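Local structure of KLLA0E08119p (3VA7) at residues A[37-42]-A[109-113]; A[83-89]-A[407-411]; A[393-399]-A[412-418]. The protein probably carboxylates urea to urea-1-carboxylate using ATP, hydrogencarbonate and biotin, this chain being the urea carboxylase part of a longer bifunctional enzyme. All coordinates share one frame; numbering follows the deposited sequence.

Interaction 1. Residues A[37-42]-A[109-113]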
loop_
_atom_site.group_PDB
_atom_site.type_symbol
_atom_site.label_atom_id
_atom_site.label_comp_id
_atom_site.label_asym_id
_atom_site.label_seq_id
_atom_site.Cartn_x
_atom_site.Cartn_y
_atom_site.Cartn_z
ATOM N N ALA A 37 -24.478 3.526 23.322
ATOM C CA ALA A 37 -23.324 3.280 24.184
ATOM C C ALA A 37 -22.470 2.146 23.620
ATOM O O ALA A 37 -22.153 1.151 24.301
ATOM C CB ALA A 37 -23.739 3.010 25.605
ATOM N N ASN A 38 -22.075 2.305 22.365
ATOM C CA ASN A 38 -21.309 1.257 21.709
ATOM C C ASN A 38 -20.596 1.749 20.464
ATOM O O ASN A 38 -20.739 2.950 20.087
ATOM C CB ASN A 38 -22.199 0.051 21.374
ATOM C CG ASN A 38 -21.517 -1.250 21.643
ATOM O OD1 ASN A 38 -20.472 -1.549 21.038
ATOM N ND2 ASN A 38 -22.095 -2.058 22.534
ATOM N N ARG A 39 -19.843 0.815 19.860
ATOM C CA ARG A 39 -18.961 1.047 18.718
ATOM C C ARG A 39 -19.189 -0.018 17.650
ATOM O O ARG A 39 -20.127 -0.804 17.720
ATOM C CB ARG A 39 -17.471 1.041 19.185
ATOM C CG ARG A 39 -16.922 -0.323 19.599
ATOM C CD ARG A 39 -15.377 -0.395 19.735
ATOM N NE ARG A 39 -14.667 -0.257 18.459
ATOM C CZ ARG A 39 -14.550 -1.205 17.499
ATOM N NH1 ARG A 39 -13.871 -0.912 16.375
ATOM N NH2 ARG A 39 -15.113 -2.427 17.618
ATOM N N GLY A 40 -18.326 -0.054 16.658
ATOM C CA GLY A 40 -18.357 -1.132 15.681
ATOM C C GLY A 40 -19.676 -1.372 14.987
ATOM O O GLY A 40 -20.442 -0.451 14.676
ATOM N N GLU A 41 -19.951 -2.644 14.817
ATOM C CA GLU A 41 -20.947 -3.197 13.921
ATOM C C GLU A 41 -22.333 -3.075 14.533
ATOM O O GLU A 41 -23.332 -2.712 13.863
ATOM C CB GLU A 41 -20.495 -4.656 13.738
ATOM C CG GLU A 41 -21.450 -5.686 13.368
ATOM C CD GLU A 41 -22.436 -6.135 14.457
ATOM O OE1 GLU A 41 -22.057 -6.864 15.443
ATOM O OE2 GLU A 41 -23.619 -5.808 14.207
ATOM N N ILE A 42 -22.424 -3.356 15.817
ATOM C CA ILE A 42 -23.698 -3.113 16.486
ATOM C C ILE A 42 -24.126 -1.624 16.450
ATOM O O ILE A 42 -25.307 -1.292 16.306
ATOM C CB ILE A 42 -23.723 -3.659 17.937
ATOM C CG1 ILE A 42 -25.176 -3.821 18.361
ATOM C CG2 ILE A 42 -22.869 -2.778 18.921
ATOM C CD1 ILE A 42 -25.981 -4.459 17.273
ATOM N N PRO A 109 -27.497 0.181 24.607
ATOM C CA PRO A 109 -26.135 -0.231 24.935
ATOM C C PRO A 109 -25.474 -1.219 23.990
ATOM O O PRO A 109 -24.238 -1.344 24.026
ATOM C CB PRO A 109 -26.307 -0.884 26.296
ATOM C CG PRO A 109 -27.681 -1.452 26.247
ATOM C CD PRO A 109 -28.507 -0.643 25.304
ATOM N N GLY A 110 -26.249 -1.922 23.160
ATOM C CA GLY A 110 -25.691 -3.031 22.383
ATOM C C GLY A 110 -25.485 -4.261 23.255
ATOM O O GLY A 110 -26.370 -4.625 24.068
ATOM N N TYR A 111 -24.349 -4.903 23.015
ATOM C CA TYR A 111 -23.764 -6.006 23.790
ATOM C C TYR A 111 -22.266 -5.784 23.982
ATOM O O TYR A 111 -21.634 -5.110 23.165
ATOM C CB TYR A 111 -23.942 -7.343 23.084
ATOM C CG TYR A 111 -23.917 -7.287 21.581
ATOM C CD1 TYR A 111 -22.727 -7.069 20.867
ATOM C CD2 TYR A 111 -25.085 -7.452 20.861
ATOM C CE1 TYR A 111 -22.722 -7.004 19.467
ATOM C CE2 TYR A 111 -25.091 -7.405 19.477
ATOM C CZ TYR A 111 -23.915 -7.199 18.788
ATOM O OH TYR A 111 -23.977 -7.195 17.402
ATOM N N GLY A 112 -21.697 -6.376 25.044
ATOM C CA GLY A 112 -20.386 -5.977 25.543
ATOM C C GLY A 112 -20.577 -4.716 26.365
ATOM O O GLY A 112 -21.708 -4.285 26.598
ATOM N N PHE A 113 -19.462 -4.133 26.809
ATOM C CA PHE A 113 -19.432 -2.809 27.480
ATOM C C PHE A 113 -20.451 -2.667 28.594
ATOM O O PHE A 113 -20.579 -3.562 29.417
ATOM C CB PHE A 113 -19.480 -1.642 26.462
ATOM C CG PHE A 113 -18.357 -1.702 25.433
ATOM C CD1 PHE A 113 -17.014 -1.562 25.824
ATOM C CD2 PHE A 113 -18.632 -1.929 24.077
ATOM C CE1 PHE A 113 -15.961 -1.625 24.875
ATOM C CE2 PHE A 113 -17.574 -2.000 23.111
ATOM C CZ PHE A 113 -16.244 -1.847 23.514
#

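Interaction 2. Residues A[83-89]-A[407-411]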
loop_
_atom_site.group_PDB
_atom_site.type_symbol
_atom_site.label_atom_id
_atom_site.label_comp_id
_atom_site.label_asym_id
_atom_site.label_seq_id
_atom_site.Cartn_x
_atom_site.Cartn_y
_atom_site.Cartn_z
ATOM N N ARG A 83 -8.078 5.991 24.697
ATOM C CA ARG A 83 -7.837 4.854 23.820
ATOM C C ARG A 83 -8.506 3.579 24.349
ATOM O O ARG A 83 -9.199 2.904 23.615
ATOM C CB ARG A 83 -6.310 4.667 23.600
ATOM C CG ARG A 83 -5.850 4.088 22.224
ATOM C CD ARG A 83 -4.791 5.000 21.468
ATOM N NE ARG A 83 -5.323 6.200 20.745
ATOM C CZ ARG A 83 -5.234 6.424 19.415
ATOM N NH1 ARG A 83 -4.652 5.533 18.613
ATOM N NH2 ARG A 83 -5.742 7.534 18.868
ATOM N N THR A 84 -8.336 3.254 25.619
ATOM C CA THR A 84 -8.732 1.931 26.072
ATOM C C THR A 84 -10.235 1.794 26.281
ATOM O O THR A 84 -10.945 2.781 26.489
ATOM C CB THR A 84 -8.047 1.560 27.394
ATOM O OG1 THR A 84 -8.379 2.551 28.383
ATOM C CG2 THR A 84 -6.512 1.459 27.217
ATOM N N ALA A 85 -10.708 0.551 26.255
ATOM C CA ALA A 85 -12.067 0.259 26.673
ATOM C C ALA A 85 -12.427 0.945 28.003
ATOM O O ALA A 85 -13.506 1.498 28.146
ATOM C CB ALA A 85 -12.279 -1.273 26.769
ATOM N N ALA A 86 -11.523 0.904 28.979
ATOM C CA ALA A 86 -11.823 1.454 30.307
ATOM C C ALA A 86 -11.868 2.984 30.312
ATOM O O ALA A 86 -12.690 3.594 30.989
ATOM C CB ALA A 86 -10.844 0.924 31.318
ATOM N N GLU A 87 -10.983 3.581 29.517
ATOM C CA GLU A 87 -10.844 5.046 29.387
ATOM C C GLU A 87 -12.063 5.728 28.761
ATOM O O GLU A 87 -12.283 6.928 28.958
ATOM C CB GLU A 87 -9.636 5.325 28.499
ATOM C CG GLU A 87 -8.608 6.275 29.063
ATOM C CD GLU A 87 -7.193 5.718 28.905
ATOM O OE1 GLU A 87 -6.852 5.186 27.805
ATOM O OE2 GLU A 87 -6.435 5.798 29.906
ATOM N N THR A 88 -12.831 4.949 27.993
ATOM C CA THR A 88 -13.886 5.476 27.108
ATOM C C THR A 88 -15.258 4.754 27.180
ATOM O O THR A 88 -16.141 5.148 27.957
ATOM C CB THR A 88 -13.387 5.542 25.640
ATOM O OG1 THR A 88 -12.780 4.292 25.283
ATOM C CG2 THR A 88 -12.374 6.705 25.420
ATOM N N TYR A 89 -15.456 3.707 26.387
ATOM C CA TYR A 89 -16.772 3.044 26.332
ATOM C C TYR A 89 -17.340 2.599 27.698
ATOM O O TYR A 89 -18.568 2.630 27.900
ATOM C CB TYR A 89 -16.765 1.922 25.291
ATOM C CG TYR A 89 -16.473 2.465 23.897
ATOM C CD1 TYR A 89 -15.234 2.282 23.291
ATOM C CD2 TYR A 89 -17.429 3.230 23.214
ATOM C CE1 TYR A 89 -14.959 2.811 22.038
ATOM C CE2 TYR A 89 -17.171 3.756 21.953
ATOM C CZ TYR A 89 -15.937 3.545 21.376
ATOM O OH TYR A 89 -15.704 4.075 20.137
ATOM N N ALA A 407 -6.175 -3.447 17.153
ATOM C CA ALA A 407 -6.133 -4.662 17.995
ATOM C C ALA A 407 -6.783 -4.386 19.362
ATOM O O ALA A 407 -6.966 -5.299 20.189
ATOM C CB ALA A 407 -4.673 -5.158 18.156
ATOM N N GLU A 408 -7.154 -3.120 19.561
ATOM C CA GLU A 408 -7.675 -2.649 20.828
ATOM C C GLU A 408 -8.915 -3.420 21.335
ATOM O O GLU A 408 -8.888 -4.058 22.395
ATOM C CB GLU A 408 -7.925 -1.133 20.768
ATOM C CG GLU A 408 -7.778 -0.416 22.133
ATOM C CD GLU A 408 -6.392 -0.611 22.829
ATOM O OE1 GLU A 408 -5.358 -0.811 22.120
ATOM O OE2 GLU A 408 -6.354 -0.547 24.094
ATOM N N TYR A 409 -9.994 -3.407 20.572
ATOM C CA TYR A 409 -11.263 -3.741 21.204
ATOM C C TYR A 409 -11.719 -5.178 21.078
ATOM O O TYR A 409 -12.125 -5.799 22.075
ATOM C CB TYR A 409 -12.347 -2.740 20.776
ATOM C CG TYR A 409 -11.903 -1.309 21.034
ATOM C CD1 TYR A 409 -11.924 -0.771 22.331
ATOM C CD2 TYR A 409 -11.403 -0.515 19.977
ATOM C CE1 TYR A 409 -11.478 0.546 22.568
ATOM C CE2 TYR A 409 -10.959 0.793 20.186
ATOM C CZ TYR A 409 -10.999 1.322 21.476
ATOM O OH TYR A 409 -10.566 2.610 21.666
ATOM N N ASP A 410 -11.634 -5.707 19.869
ATOM C CA ASP A 410 -12.383 -6.899 19.487
ATOM C C ASP A 410 -12.248 -6.911 18.002
ATOM O O ASP A 410 -12.520 -5.919 17.359
ATOM C CB ASP A 410 -13.871 -6.773 19.837
ATOM C CG ASP A 410 -14.736 -7.801 19.111
ATOM O OD1 ASP A 410 -14.858 -8.969 19.573
ATOM O OD2 ASP A 410 -15.310 -7.430 18.067
ATOM N N PRO A 411 -11.850 -8.049 17.441
ATOM C CA PRO A 411 -11.484 -8.013 16.031
ATOM C C PRO A 411 -12.659 -8.311 15.034
ATOM O O PRO A 411 -12.420 -8.690 13.891
ATOM C CB PRO A 411 -10.352 -9.060 15.963
ATOM C CG PRO A 411 -10.604 -10.003 17.156
ATOM C CD PRO A 411 -11.680 -9.391 18.036
#

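Interaction 3. Residues A[393-399]-A[412-418]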
loop_
_atom_site.group_PDB
_atom_site.type_symbol
_atom_site.label_atom_id
_atom_site.label_comp_id
_atom_site.label_asym_id
_atom_site.label_seq_id
_atom_site.Cartn_x
_atom_site.Cartn_y
_atom_site.Cartn_z
ATOM N N ALA A 393 -26.654 -11.043 0.305
ATOM C CA ALA A 393 -26.742 -11.435 1.722
ATOM C C ALA A 393 -26.979 -10.170 2.588
ATOM O O ALA A 393 -26.889 -9.044 2.125
ATOM C CB ALA A 393 -25.461 -12.224 2.174
ATOM N N ARG A 394 -27.312 -10.373 3.846
ATOM C CA ARG A 394 -27.302 -9.285 4.812
ATOM C C ARG A 394 -25.920 -9.338 5.433
ATOM O O ARG A 394 -25.465 -10.403 5.877
ATOM C CB ARG A 394 -28.408 -9.455 5.902
ATOM C CG ARG A 394 -28.163 -8.556 7.130
ATOM C CD ARG A 394 -29.305 -8.491 8.038
ATOM N NE ARG A 394 -28.905 -7.964 9.328
ATOM C CZ ARG A 394 -29.747 -7.797 10.345
ATOM N NH1 ARG A 394 -31.038 -8.119 10.207
ATOM N NH2 ARG A 394 -29.314 -7.304 11.492
ATOM N N VAL A 395 -25.224 -8.203 5.429
ATOM C CA VAL A 395 -23.921 -8.157 6.131
ATOM C C VAL A 395 -23.900 -7.023 7.103
ATOM O O VAL A 395 -24.141 -5.893 6.749
ATOM C CB VAL A 395 -22.621 -8.389 5.207
ATOM C CG1 VAL A 395 -22.989 -8.656 3.727
ATOM C CG2 VAL A 395 -21.518 -7.334 5.387
ATOM N N ASP A 396 -23.719 -7.348 8.367
ATOM C CA ASP A 396 -23.662 -6.299 9.358
ATOM C C ASP A 396 -22.177 -6.077 9.557
ATOM O O ASP A 396 -21.408 -6.996 9.937
ATOM C CB ASP A 396 -24.414 -6.683 10.634
ATOM C CG ASP A 396 -25.935 -6.907 10.409
ATOM O OD1 ASP A 396 -26.561 -6.515 9.390
ATOM O OD2 ASP A 396 -26.554 -7.494 11.294
ATOM N N THR A 397 -21.746 -4.887 9.219
ATOM C CA THR A 397 -20.359 -4.601 9.312
ATOM C C THR A 397 -20.192 -3.124 9.674
ATOM O O THR A 397 -21.187 -2.385 9.852
ATOM C CB THR A 397 -19.639 -4.944 7.960
ATOM O OG1 THR A 397 -18.208 -4.819 8.115
ATOM C CG2 THR A 397 -20.173 -4.028 6.784
ATOM N N TRP A 398 -18.939 -2.701 9.780
ATOM C CA TRP A 398 -18.628 -1.313 10.054
ATOM C C TRP A 398 -17.378 -0.945 9.261
ATOM O O TRP A 398 -16.769 0.063 9.532
ATOM C CB TRP A 398 -18.394 -1.103 11.553
ATOM C CG TRP A 398 -17.260 -1.872 12.054
ATOM C CD1 TRP A 398 -17.205 -3.245 12.299
ATOM C CD2 TRP A 398 -15.957 -1.363 12.346
ATOM N NE1 TRP A 398 -15.936 -3.596 12.750
ATOM C CE2 TRP A 398 -15.157 -2.466 12.785
ATOM C CE3 TRP A 398 -15.381 -0.084 12.278
ATOM C CZ2 TRP A 398 -13.811 -2.312 13.142
ATOM C CZ3 TRP A 398 -14.043 0.078 12.638
ATOM C CH2 TRP A 398 -13.264 -1.029 13.070
ATOM N N VAL A 399 -17.018 -1.760 8.263
ATOM C CA VAL A 399 -15.770 -1.562 7.530
ATOM C C VAL A 399 -15.961 -1.430 6.012
ATOM O O VAL A 399 -16.977 -1.867 5.438
ATOM C CB VAL A 399 -14.773 -2.670 7.851
ATOM C CG1 VAL A 399 -14.664 -2.845 9.387
ATOM C CG2 VAL A 399 -15.141 -3.969 7.126
ATOM N N THR A 412 -13.904 -8.111 15.441
ATOM C CA THR A 412 -14.992 -8.304 14.497
ATOM C C THR A 412 -14.946 -7.372 13.261
ATOM O O THR A 412 -14.808 -6.145 13.368
ATOM C CB THR A 412 -16.347 -8.176 15.203
ATOM O OG1 THR A 412 -16.479 -9.248 16.153
ATOM C CG2 THR A 412 -17.480 -8.223 14.177
ATOM N N LEU A 413 -15.064 -7.962 12.087
ATOM C CA LEU A 413 -15.071 -7.185 10.873
ATOM C C LEU A 413 -16.491 -7.040 10.354
ATOM O O LEU A 413 -16.938 -5.951 9.974
ATOM C CB LEU A 413 -14.150 -7.826 9.811
ATOM C CG LEU A 413 -12.637 -7.649 10.072
ATOM C CD1 LEU A 413 -11.685 -8.398 9.125
ATOM C CD2 LEU A 413 -12.263 -6.148 10.153
ATOM N N ALA A 414 -17.206 -8.148 10.371
ATOM C CA ALA A 414 -18.415 -8.266 9.620
ATOM C C ALA A 414 -19.141 -9.507 10.059
ATOM O O ALA A 414 -18.561 -10.411 10.580
ATOM C CB ALA A 414 -18.110 -8.294 8.104
ATOM N N LYS A 415 -20.451 -9.497 9.923
ATOM C CA LYS A 415 -21.227 -10.673 10.187
ATOM C C LYS A 415 -21.970 -10.881 8.887
ATOM O O LYS A 415 -22.628 -9.953 8.366
ATOM C CB LYS A 415 -22.177 -10.463 11.339
ATOM C CG LYS A 415 -21.471 -10.344 12.634
ATOM C CD LYS A 415 -22.463 -10.313 13.788
ATOM C CE LYS A 415 -23.234 -9.007 13.829
ATOM N NZ LYS A 415 -24.422 -9.063 14.679
ATOM N N ILE A 416 -21.800 -12.083 8.347
ATOM C CA ILE A 416 -22.307 -12.441 7.049
ATOM C C ILE A 416 -23.503 -13.351 7.251
ATOM O O ILE A 416 -23.356 -14.458 7.761
ATOM C CB ILE A 416 -21.191 -13.100 6.220
ATOM C CG1 ILE A 416 -20.119 -12.045 5.956
ATOM C CG2 ILE A 416 -21.714 -13.601 4.879
ATOM C CD1 ILE A 416 -18.734 -12.560 6.058
ATOM N N ILE A 417 -24.667 -12.843 6.882
ATOM C CA ILE A 417 -25.949 -13.493 7.140
ATOM C C ILE A 417 -26.806 -13.833 5.871
ATOM O O ILE A 417 -27.192 -12.963 5.048
ATOM C CB ILE A 417 -26.764 -12.645 8.108
ATOM C CG1 ILE A 417 -25.867 -12.286 9.298
ATOM C CG2 ILE A 417 -28.060 -13.333 8.540
ATOM C CD1 ILE A 417 -26.002 -10.811 9.680
ATOM N N VAL A 418 -27.165 -15.103 5.811
ATOM C CA VAL A 418 -27.793 -15.703 4.662
ATOM C C VAL A 418 -29.181 -16.317 5.053
ATOM O O VAL A 418 -29.353 -16.789 6.185
ATOM C CB VAL A 418 -26.770 -16.728 4.162
ATOM C CG1 VAL A 418 -27.291 -18.126 4.141
ATOM C CG2 VAL A 418 -26.156 -16.255 2.889
HETATM O O HOH W 1 -25.850 -6.725 14.123
#

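Interaction 1. Residues A[37-42]-A[109-113]
Asn38 reaches across to Pro109, Tyr111 and Phe113, and the amide at its end makes three hydrogen bonds. CB and CG both pass close to the carbonyl oxygen of Pro109. The amide then splits. Asn38 OD1 turns back to its own segment and accepts Arg39 N at 2.7 Å, in the carbonyl plane and on a lone pair. Asn38 OD1 also lies 3.6 Å from Phe113 CD2, at the edge of a ring set 74° to the amide. Asn38 ND2 gives two hydrogen bonds, both in the amide plane. The one to Pro109 O is 2.7 Å long and nearly straight (170°). The one to Tyr111 O is 3.2 Å and comes from above that carbonyl plane. The three bonds fix the amide's rotation. With an alanine here, the carbonyls of Pro109 and Tyr111 would probably lose the donor they share, and the 109-113 loop its anchor to this side chain.

The second point of contact is Tyr111. Its hydroxyl gives a hydrogen bond to Glu41 OE1 (2.8 Å) on the syn lone pair of the carboxylate. Ile42 packs on the same phenol end, with CG1 3.6 Å from Tyr111 CZ. Its CG1 stands opposite the backbone N (chi1 -160°), which brings this branch to the ring. Arg39 CG touches Phe113 CE2, while its guanidinium is salt-bridged to Asp65. The two segments follow the adjacent parallel strands 33-36 and 106-108, the first running into helix 40-53, at the switch point of the Rossmann-like N-terminal domain of biotin carboxylases.

Interaction 2. Residues A[83-89]-A[407-411]
Glu408 meets Arg83 and Thr84 at the surface. Its CG swings away from its own N (chi1 -151°) and comes to 3.9 Å from Arg83 O. The bend at chi2 then carries the carboxylate round, so that Glu408 OE2 lies 3.7 Å from Thr84 CG2. Neither approach is a polar bond. Glu408 CB does a second job, lying over one face of the next side chain, Tyr409, offset toward the rim of the ring.

Tyr409 carries most of the contact. Its hydroxyl gives a hydrogen bond to Arg83 O. The modelled length is very short and is doubtful at this resolution. Ser62 OG is a second partner of the same hydroxyl. The ring edge runs along the backbone of the first segment, with Tyr409 CE1 3.8 Å from Ala85 N and 4.1 Å from Thr84 C. Ala85 CB adds a looser apolar touch at Tyr409 CD1. On the face opposite Glu408 CB comes Tyr89, edge first. The two rings form a T-shaped pair with centroids 5.8 Å apart and planes at 84°. The hydroxyl of Tyr89 is held by Asp65 and by the backbone N of Ser62.

The segment that receives Tyr409 is braced from within. Thr84 OG1 accepts Glu87 N at 3.0 Å, an ST motif, and Thr84 N gives a bond back to Glu87 OE1. Thr88 OG1 bonds to Thr84 O at 2.7 Å. These bonds brace the helix-like backbone of 85-87. One loop precedes helix 92-101 of the biotin carboxylase N-terminal domain. The other connects strands 404-405 and 412-420 of the C-terminal domain. The contact is a junction between these two domains within the biotin carboxylase fold.

Interaction 3. Residues A[393-399]-A[412-418]
Asp396 OD2 takes bonds from Arg394 NH2 (2.8 Å) and from a water. The water also accepts from Lys415 NZ, and so links the carboxylate to the other segment. Arg394 meets the carboxylate side-on, with NE on Asp396 OD1 as well, so the carboxylate is held against turning. The Arg394 chain is fully extended and runs side by side with Ile417, whose CD1 lies 3.7 Å from Asp396 OD2. Glu330 salt-bridges Arg394 NH1, and Val324 O takes Lys415 NZ.

The backbones pair as antiparallel strands. Arg394 with Ile417 and Asp396 with Lys415 are hydrogen-bonded pairs, each with two bonds. Ile417 N to Arg394 O is 2.8 Å, and Lys415 N to Asp396 O is 2.7 Å. Val395 with Ile416 and Thr397 with Ala414 are non-hydrogen-bonded pairs, their side chains on the face away from Arg394, Asp396, Lys415 and Ile417.

Past the regular pairing, side chains take over. Thr397 OG1 gives a bond to Leu413 O and accepts Val399 N, an ST turn. Trp398 NE1 points in its ring plane to Thr412 O, 2.9 Å and nearly straight (170°). Val399 CG1 sits over the centre of the indole. Leu413 and Ala414 form a classic beta bulge against Leu368. Strand 412-420 lies between strands 394-397 and 362-372 in the antiparallel sheet of the biotin carboxylase C-terminal domain.

Interaction 1 touches both of the others. Its centre is about 11 Å from that of interaction 2, where Phe113 CD1 packs on Tyr89 CB (3.5 Å) and Arg39 NE on Tyr409 CD2 (3.6 Å). The centres of interactions 1 and 3 are about 15 Å apart. Arg39 makes a cation-pi contact with Trp398, and Lys415 forms a long, weak ion pair with Glu41. Segments 407-411 and 412-418 are consecutive, tying interaction 2 to interaction 3. Together they join the N- and C-terminal parts of the biotin carboxylase region. The biotin and urea pockets use other residues, such as Tyr731 and Asp991 in the carboxyltransferase region and Lys1202 in the biotin-requiring domain.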